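PDB 6JIX: taurine:2-oxoglutarate aminotransferase from Bifidobacterium kashiwanohense PV20-2, which probably transfers the amino group of taurine to 2-oxoglutarate, using pyridoxal 5'-phosphate as cofactor. Local coordinates for residues Phe106-Asp118 against Leu308-Cys321. Residues are numbered along the deposited sequence; the frame is centred on the assembly and turned at random.
With PLP (pyridoxal-5'-phosphate), chain G; PLP (pyridoxal-5'-phosphate), chain P; GLU (glutamic acid), chain O.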
loop_
_atom_site.group_PDB
_atom_site.type_symbol
_atom_site.label_atom_id
_atom_site.label_comp_id
_atom_site.label_asym_id
_atom_site.label_seq_id
_atom_site.Cartn_x
_atom_site.Cartn_y
_atom_site.Cartn_z
ATOM N N PHE A 106 6.168 -8.260 25.847
ATOM C CA PHE A 106 4.943 -7.522 25.606
ATOM C C PHE A 106 4.302 -7.794 24.248
ATOM O O PHE A 106 3.083 -7.975 24.172
ATOM C CB PHE A 106 5.219 -6.030 25.774
ATOM C CG PHE A 106 3.985 -5.220 25.814
ATOM C CD1 PHE A 106 3.159 -5.264 26.922
ATOM C CD2 PHE A 106 3.613 -4.447 24.728
ATOM C CE1 PHE A 106 1.991 -4.520 26.967
ATOM C CE2 PHE A 106 2.452 -3.706 24.771
ATOM C CZ PHE A 106 1.641 -3.743 25.895
ATOM N N TYR A 107 5.073 -7.817 23.162
ATOM C CA TYR A 107 4.507 -7.975 21.827
ATOM C C TYR A 107 4.562 -9.430 21.385
ATOM O O TYR A 107 5.307 -10.246 21.936
ATOM C CB TYR A 107 5.224 -7.079 20.807
ATOM C CG TYR A 107 5.162 -5.629 21.209
ATOM C CD1 TYR A 107 4.036 -4.847 20.917
ATOM C CD2 TYR A 107 6.195 -5.049 21.943
ATOM C CE1 TYR A 107 3.964 -3.517 21.321
ATOM C CE2 TYR A 107 6.128 -3.726 22.347
ATOM C CZ TYR A 107 5.018 -2.970 22.036
ATOM O OH TYR A 107 4.976 -1.665 22.449
ATOM N N GLN A 108 3.755 -9.745 20.371
ATOM C CA GLN A 108 3.584 -11.126 19.945
ATOM C C GLN A 108 3.682 -11.297 18.434
ATOM O O GLN A 108 4.455 -12.128 17.954
ATOM C CB GLN A 108 2.235 -11.662 20.430
ATOM C CG GLN A 108 2.152 -13.176 20.419
ATOM C CD GLN A 108 3.389 -13.820 21.019
ATOM O OE1 GLN A 108 3.681 -13.646 22.205
ATOM N NE2 GLN A 108 4.128 -14.564 20.205
ATOM N N ARG A 109 2.924 -10.523 17.668
ATOM C CA ARG A 109 2.820 -10.769 16.240
ATOM C C ARG A 109 3.103 -9.487 15.463
ATOM O O ARG A 109 3.147 -8.388 16.023
ATOM C CB ARG A 109 1.437 -11.335 15.878
ATOM C CG ARG A 109 1.027 -12.529 16.706
ATOM C CD ARG A 109 -0.338 -13.082 16.276
ATOM N NE ARG A 109 -0.591 -14.372 16.909
ATOM C CZ ARG A 109 -0.123 -15.528 16.452
ATOM N NH1 ARG A 109 0.604 -15.547 15.348
ATOM N NH2 ARG A 109 -0.366 -16.659 17.102
ATOM N N VAL A 110 3.333 -9.655 14.160
ATOM C CA VAL A 110 3.519 -8.548 13.230
ATOM C C VAL A 110 2.574 -8.732 12.040
ATOM O O VAL A 110 2.483 -9.826 11.464
ATOM C CB VAL A 110 4.981 -8.450 12.762
ATOM C CG1 VAL A 110 5.105 -7.434 11.649
ATOM C CG2 VAL A 110 5.864 -8.092 13.934
ATOM N N PHE A 111 1.865 -7.666 11.676
ATOM C CA PHE A 111 0.988 -7.678 10.509
ATOM C C PHE A 111 1.660 -6.882 9.396
ATOM O O PHE A 111 1.712 -5.648 9.456
ATOM C CB PHE A 111 -0.386 -7.097 10.834
ATOM C CG PHE A 111 -1.331 -7.157 9.677
ATOM C CD1 PHE A 111 -1.854 -8.374 9.258
ATOM C CD2 PHE A 111 -1.648 -6.016 8.968
ATOM C CE1 PHE A 111 -2.708 -8.448 8.184
ATOM C CE2 PHE A 111 -2.497 -6.083 7.893
ATOM C CZ PHE A 111 -3.029 -7.314 7.499
ATOM N N PHE A 112 2.159 -7.581 8.375
ATOM C CA PHE A 112 2.945 -6.926 7.341
ATOM C C PHE A 112 2.041 -6.278 6.298
ATOM O O PHE A 112 1.046 -6.862 5.852
ATOM C CB PHE A 112 3.895 -7.925 6.676
ATOM C CG PHE A 112 5.084 -8.296 7.531
ATOM C CD1 PHE A 112 6.018 -7.335 7.902
ATOM C CD2 PHE A 112 5.266 -9.609 7.964
ATOM C CE1 PHE A 112 7.105 -7.670 8.703
ATOM C CE2 PHE A 112 6.346 -9.952 8.765
ATOM C CZ PHE A 112 7.265 -8.976 9.142
ATOM N N THR A 113 2.422 -5.073 5.885
ATOM C CA THR A 113 1.700 -4.301 4.885
ATOM C C THR A 113 2.685 -3.831 3.827
ATOM O O THR A 113 3.837 -4.261 3.811
ATOM C CB THR A 113 1.014 -3.098 5.522
ATOM O OG1 THR A 113 2.028 -2.222 6.025
ATOM C CG2 THR A 113 0.112 -3.540 6.667
ATOM N N ASN A 114 2.245 -2.969 2.929
ATOM C CA ASN A 114 3.103 -2.477 1.866
ATOM C C ASN A 114 3.815 -1.182 2.205
ATOM O O ASN A 114 4.780 -0.833 1.516
ATOM C CB ASN A 114 2.297 -2.300 0.586
ATOM C CG ASN A 114 2.018 -3.614 -0.076
ATOM O OD1 ASN A 114 2.828 -4.533 0.034
ATOM N ND2 ASN A 114 0.862 -3.737 -0.736
ATOM N N GLY A 115 3.324 -0.433 3.183
ATOM C CA GLY A 115 3.926 0.839 3.519
ATOM C C GLY A 115 3.360 1.369 4.811
ATOM O O GLY A 115 2.814 0.612 5.615
ATOM N N GLY A 116 3.463 2.687 4.992
ATOM C CA GLY A 116 2.983 3.313 6.205
ATOM C C GLY A 116 1.477 3.521 6.277
ATOM O O GLY A 116 0.852 3.214 7.302
ATOM N N ALA A 117 0.876 4.041 5.199
ATOM C CA ALA A 117 -0.551 4.351 5.239
ATOM C C ALA A 117 -1.386 3.110 5.522
ATOM O O ALA A 117 -2.269 3.141 6.385
ATOM C CB ALA A 117 -0.997 5.014 3.936
ATOM N N ASP A 118 -1.119 1.988 4.827
ATOM C CA ASP A 118 -1.997 0.839 5.057
ATOM C C ASP A 118 -1.752 0.227 6.439
ATOM O O ASP A 118 -2.672 -0.351 7.037
ATOM C CB ASP A 118 -1.943 -0.196 3.915
ATOM C CG ASP A 118 -0.540 -0.670 3.556
ATOM O OD1 ASP A 118 0.481 -0.079 3.988
ATOM O OD2 ASP A 118 -0.471 -1.670 2.797
ATOM N N LEU A 308 -9.227 -12.124 12.185
ATOM C CA LEU A 308 -8.618 -10.849 11.813
ATOM C C LEU A 308 -9.166 -10.430 10.455
ATOM O O LEU A 308 -8.688 -10.886 9.414
ATOM C CB LEU A 308 -7.096 -10.973 11.773
ATOM C CG LEU A 308 -6.383 -9.719 11.278
ATOM C CD1 LEU A 308 -6.604 -8.608 12.273
ATOM C CD2 LEU A 308 -4.907 -9.979 11.093
ATOM N N GLN A 309 -10.142 -9.525 10.442
ATOM C CA GLN A 309 -10.762 -9.089 9.189
ATOM C C GLN A 309 -9.941 -7.973 8.524
ATOM O O GLN A 309 -10.439 -6.894 8.190
ATOM C CB GLN A 309 -12.202 -8.663 9.452
ATOM C CG GLN A 309 -13.079 -9.769 10.075
ATOM C CD GLN A 309 -13.474 -10.890 9.083
ATOM O OE1 GLN A 309 -12.849 -11.070 8.032
ATOM N NE2 GLN A 309 -14.504 -11.651 9.431
ATOM N N CYS A 310 -8.656 -8.284 8.309
ATOM C CA CYS A 310 -7.692 -7.435 7.627
ATOM C C CYS A 310 -6.883 -8.300 6.686
ATOM O O CYS A 310 -6.647 -9.478 6.966
ATOM C CB CYS A 310 -6.713 -6.767 8.593
ATOM S SG CYS A 310 -7.465 -5.625 9.755
ATOM N N GLY A 311 -6.416 -7.703 5.600
ATOM C CA GLY A 311 -5.650 -8.459 4.627
ATOM C C GLY A 311 -5.267 -7.606 3.438
ATOM O O GLY A 311 -5.842 -6.543 3.190
ATOM N N LEU A 312 -4.269 -8.094 2.706
ATOM C CA LEU A 312 -3.885 -7.487 1.443
ATOM C C LEU A 312 -3.090 -8.512 0.653
ATOM O O LEU A 312 -2.422 -9.374 1.229
ATOM C CB LEU A 312 -3.074 -6.205 1.629
ATOM C CG LEU A 312 -1.853 -6.234 2.545
ATOM C CD1 LEU A 312 -0.753 -5.359 1.962
ATOM C CD2 LEU A 312 -2.263 -5.739 3.898
ATOM N N THR A 313 -3.194 -8.421 -0.673
ATOM C CA THR A 313 -2.568 -9.408 -1.544
ATOM C C THR A 313 -1.103 -9.634 -1.169
ATOM O O THR A 313 -0.652 -10.778 -1.052
ATOM C CB THR A 313 -2.704 -8.969 -3.011
ATOM O OG1 THR A 313 -4.064 -9.096 -3.425
ATOM C CG2 THR A 313 -1.848 -9.825 -3.925
ATOM N N TYR A 314 -0.341 -8.559 -0.975
ATOM C CA TYR A 314 1.108 -8.678 -0.829
ATOM C C TYR A 314 1.589 -8.740 0.629
ATOM O O TYR A 314 2.794 -8.634 0.864
ATOM C CB TYR A 314 1.813 -7.521 -1.558
ATOM C CG TYR A 314 1.675 -7.531 -3.078
ATOM C CD1 TYR A 314 1.489 -8.726 -3.790
ATOM C CD2 TYR A 314 1.722 -6.339 -3.802
ATOM C CE1 TYR A 314 1.353 -8.726 -5.187
ATOM C CE2 TYR A 314 1.582 -6.328 -5.190
ATOM C CZ TYR A 314 1.402 -7.521 -5.881
ATOM O OH TYR A 314 1.289 -7.488 -7.264
ATOM N N SER A 315 0.693 -8.916 1.611
ATOM C CA SER A 315 1.096 -8.935 3.026
ATOM C C SER A 315 2.186 -9.968 3.293
ATOM O O SER A 315 2.061 -11.128 2.895
ATOM C CB SER A 315 -0.110 -9.222 3.923
ATOM O OG SER A 315 0.293 -9.336 5.279
ATOM N N GLY A 316 3.242 -9.555 3.991
ATOM C CA GLY A 316 4.348 -10.462 4.249
ATOM C C GLY A 316 5.125 -10.814 3.003
ATOM O O GLY A 316 5.673 -11.918 2.900
ATOM N N HIS A 317 5.180 -9.889 2.051
ATOM C CA HIS A 317 5.840 -10.105 0.780
ATOM C C HIS A 317 7.235 -10.678 0.981
ATOM O O HIS A 317 8.026 -10.169 1.778
ATOM C CB HIS A 317 5.890 -8.772 0.040
ATOM C CG HIS A 317 6.332 -8.886 -1.384
ATOM N ND1 HIS A 317 7.650 -9.094 -1.738
ATOM C CD2 HIS A 317 5.632 -8.820 -2.542
ATOM C CE1 HIS A 317 7.738 -9.154 -3.057
ATOM N NE2 HIS A 317 6.530 -8.985 -3.569
ATOM N N THR A 318 7.540 -11.742 0.247
ATOM C CA THR A 318 8.739 -12.521 0.542
ATOM C C THR A 318 10.011 -11.737 0.245
ATOM O O THR A 318 10.882 -11.609 1.113
ATOM C CB THR A 318 8.700 -13.836 -0.228
ATOM O OG1 THR A 318 7.377 -14.377 -0.116
ATOM C CG2 THR A 318 9.686 -14.839 0.369
ATOM N N LEU A 319 10.151 -11.208 -0.971
ATOM C CA LEU A 319 11.312 -10.367 -1.270
ATOM C C LEU A 319 11.439 -9.232 -0.265
ATOM O O LEU A 319 12.513 -8.986 0.286
ATOM C CB LEU A 319 11.213 -9.801 -2.683
ATOM C CG LEU A 319 12.543 -9.299 -3.224
ATOM C CD1 LEU A 319 13.355 -10.471 -3.741
ATOM C CD2 LEU A 319 12.320 -8.249 -4.305
ATOM N N ALA A 320 10.336 -8.533 -0.008
ATOM C CA ALA A 320 10.387 -7.387 0.884
ATOM C C ALA A 320 10.893 -7.799 2.253
ATOM O O ALA A 320 11.724 -7.106 2.847
ATOM C CB ALA A 320 9.004 -6.743 0.989
ATOM N N CYS A 321 10.399 -8.933 2.766
ATOM C CA CYS A 321 10.830 -9.412 4.077
ATOM C C CYS A 321 12.303 -9.780 4.082
ATOM O O CYS A 321 13.013 -9.473 5.050
ATOM C CB CYS A 321 9.988 -10.605 4.502
ATOM S SG CYS A 321 8.375 -10.128 5.092
HETATM N N1 PLP G . 3.277 7.983 9.030
HETATM C C2 PLP G . 4.293 8.850 9.064
HETATM C C2A PLP G . 4.853 9.335 10.390
HETATM C C3 PLP G . 4.864 9.335 7.862
HETATM O O3 PLP G . 5.913 10.236 7.865
HETATM C C4 PLP G . 4.379 8.904 6.647
HETATM C C4A PLP G . 5.033 9.455 5.347
HETATM O O4A PLP G . 5.583 10.557 5.344
HETATM C C5 PLP G . 3.294 7.974 6.660
HETATM C C6 PLP G . 2.763 7.521 7.876
HETATM C C5A PLP G . 2.710 7.451 5.297
HETATM O O4P PLP G . 3.598 6.474 4.857
HETATM P P PLP G . 3.539 5.961 3.313
HETATM O O1P PLP G . 4.407 4.793 3.131
HETATM O O2P PLP G . 2.199 5.447 2.965
HETATM O O3P PLP G . 3.947 7.244 2.304
HETATM N N1 PLP P . -9.323 -5.366 -6.753
HETATM C C2 PLP P . -9.446 -6.655 -7.052
HETATM C C2A PLP P . -10.271 -7.084 -8.259
HETATM C C3 PLP P . -8.815 -7.640 -6.246
HETATM O O3 PLP P . -8.923 -8.982 -6.537
HETATM C C4 PLP P . -8.063 -7.274 -5.158
HETATM C C4A PLP P . -7.391 -8.373 -4.306
HETATM O O4A PLP P . -8.077 -9.315 -3.922
HETATM C C5 PLP P . -7.958 -5.884 -4.874
HETATM C C6 PLP P . -8.605 -4.946 -5.695
HETATM C C5A PLP P . -7.119 -5.403 -3.637
HETATM O O4P PLP P . -5.791 -5.425 -4.021
HETATM P P PLP P . -4.578 -5.383 -2.918
HETATM O O1P PLP P . -3.284 -5.236 -3.607
HETATM O O2P PLP P . -4.790 -4.132 -1.806
HETATM O O3P PLP P . -4.485 -6.665 -2.233
HETATM N N GLU O . -6.145 -13.666 -0.099
HETATM C CA GLU O . -5.924 -13.195 1.266
HETATM C C GLU O . -5.435 -11.729 1.309
HETATM O O GLU O . -4.321 -11.475 1.868
HETATM C CB GLU O . -4.906 -14.085 2.009
HETATM C CG GLU O . -5.482 -15.462 2.367
HETATM C CD GLU O . -5.135 -15.990 3.766
HETATM O OE1 GLU O . -4.375 -15.334 4.518
HETATM O OE2 GLU O . -5.614 -17.087 4.174
HETATM O OXT GLU O . -6.149 -10.788 0.819
HETATM O O HOH W 1 -1.224 -5.946 -1.628
#
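Two phosphate-binding elements of a PLP-dependent aminotransferase meet here: strand 107-113 with the Gly115-Gly116 loop leading into helix 116-131, and the loop 308-317 that reaches the cofactor of the second subunit. Ser315 fastens the loop to the strand's end, its OG donating to Phe112 O at 2.6 Å. The side chain extends away from its own backbone N (chi1 176°), and the hydroxyl comes in tilted 22° from the carbonyl plane; serine suits the place because its short side chain puts a donor beside a main-chain carbonyl. Next to it, Phe112 CB packs against the backbone of Gly316, which adopts a positive phi that glycine accepts readily. The Phe112 ring is sandwiched, Val110 CG1 over one face and Cys321 SG over the other, the sulfur 4.2 Å from the ring centroid.

On the other side of the strand, the Phe111 ring meets Leu308 CD2, Cys310 CB and Leu312 CD2, an apolar cluster against which the loop packs. Leu312 forks: CD2 turns to Phe111, while CD1 packs on Asn114 ND2 and also reaches Asp118 OD2. That carboxylate is held by the backbone of the loop, since Asn114 N and Gly115 N each donate to one of its oxygens, from the syn side. Asn114 OD1 packs on Tyr314 CB, and ND2 donates to a water at 3.2 Å that also accepts from Tyr314 N and donates to the phosphate of the second subunit's PLP.

The same phosphate takes bonds from Thr313 N and OG1, the latter 2.7 Å from O3P. Gly116 N donates to O1P and Ala117 N to O2P of this subunit's own PLP. A site shared across the dimer interface is characteristic of fold-type I aminotransferases, and the threonine loop lent to the neighbour's phosphate of their class III.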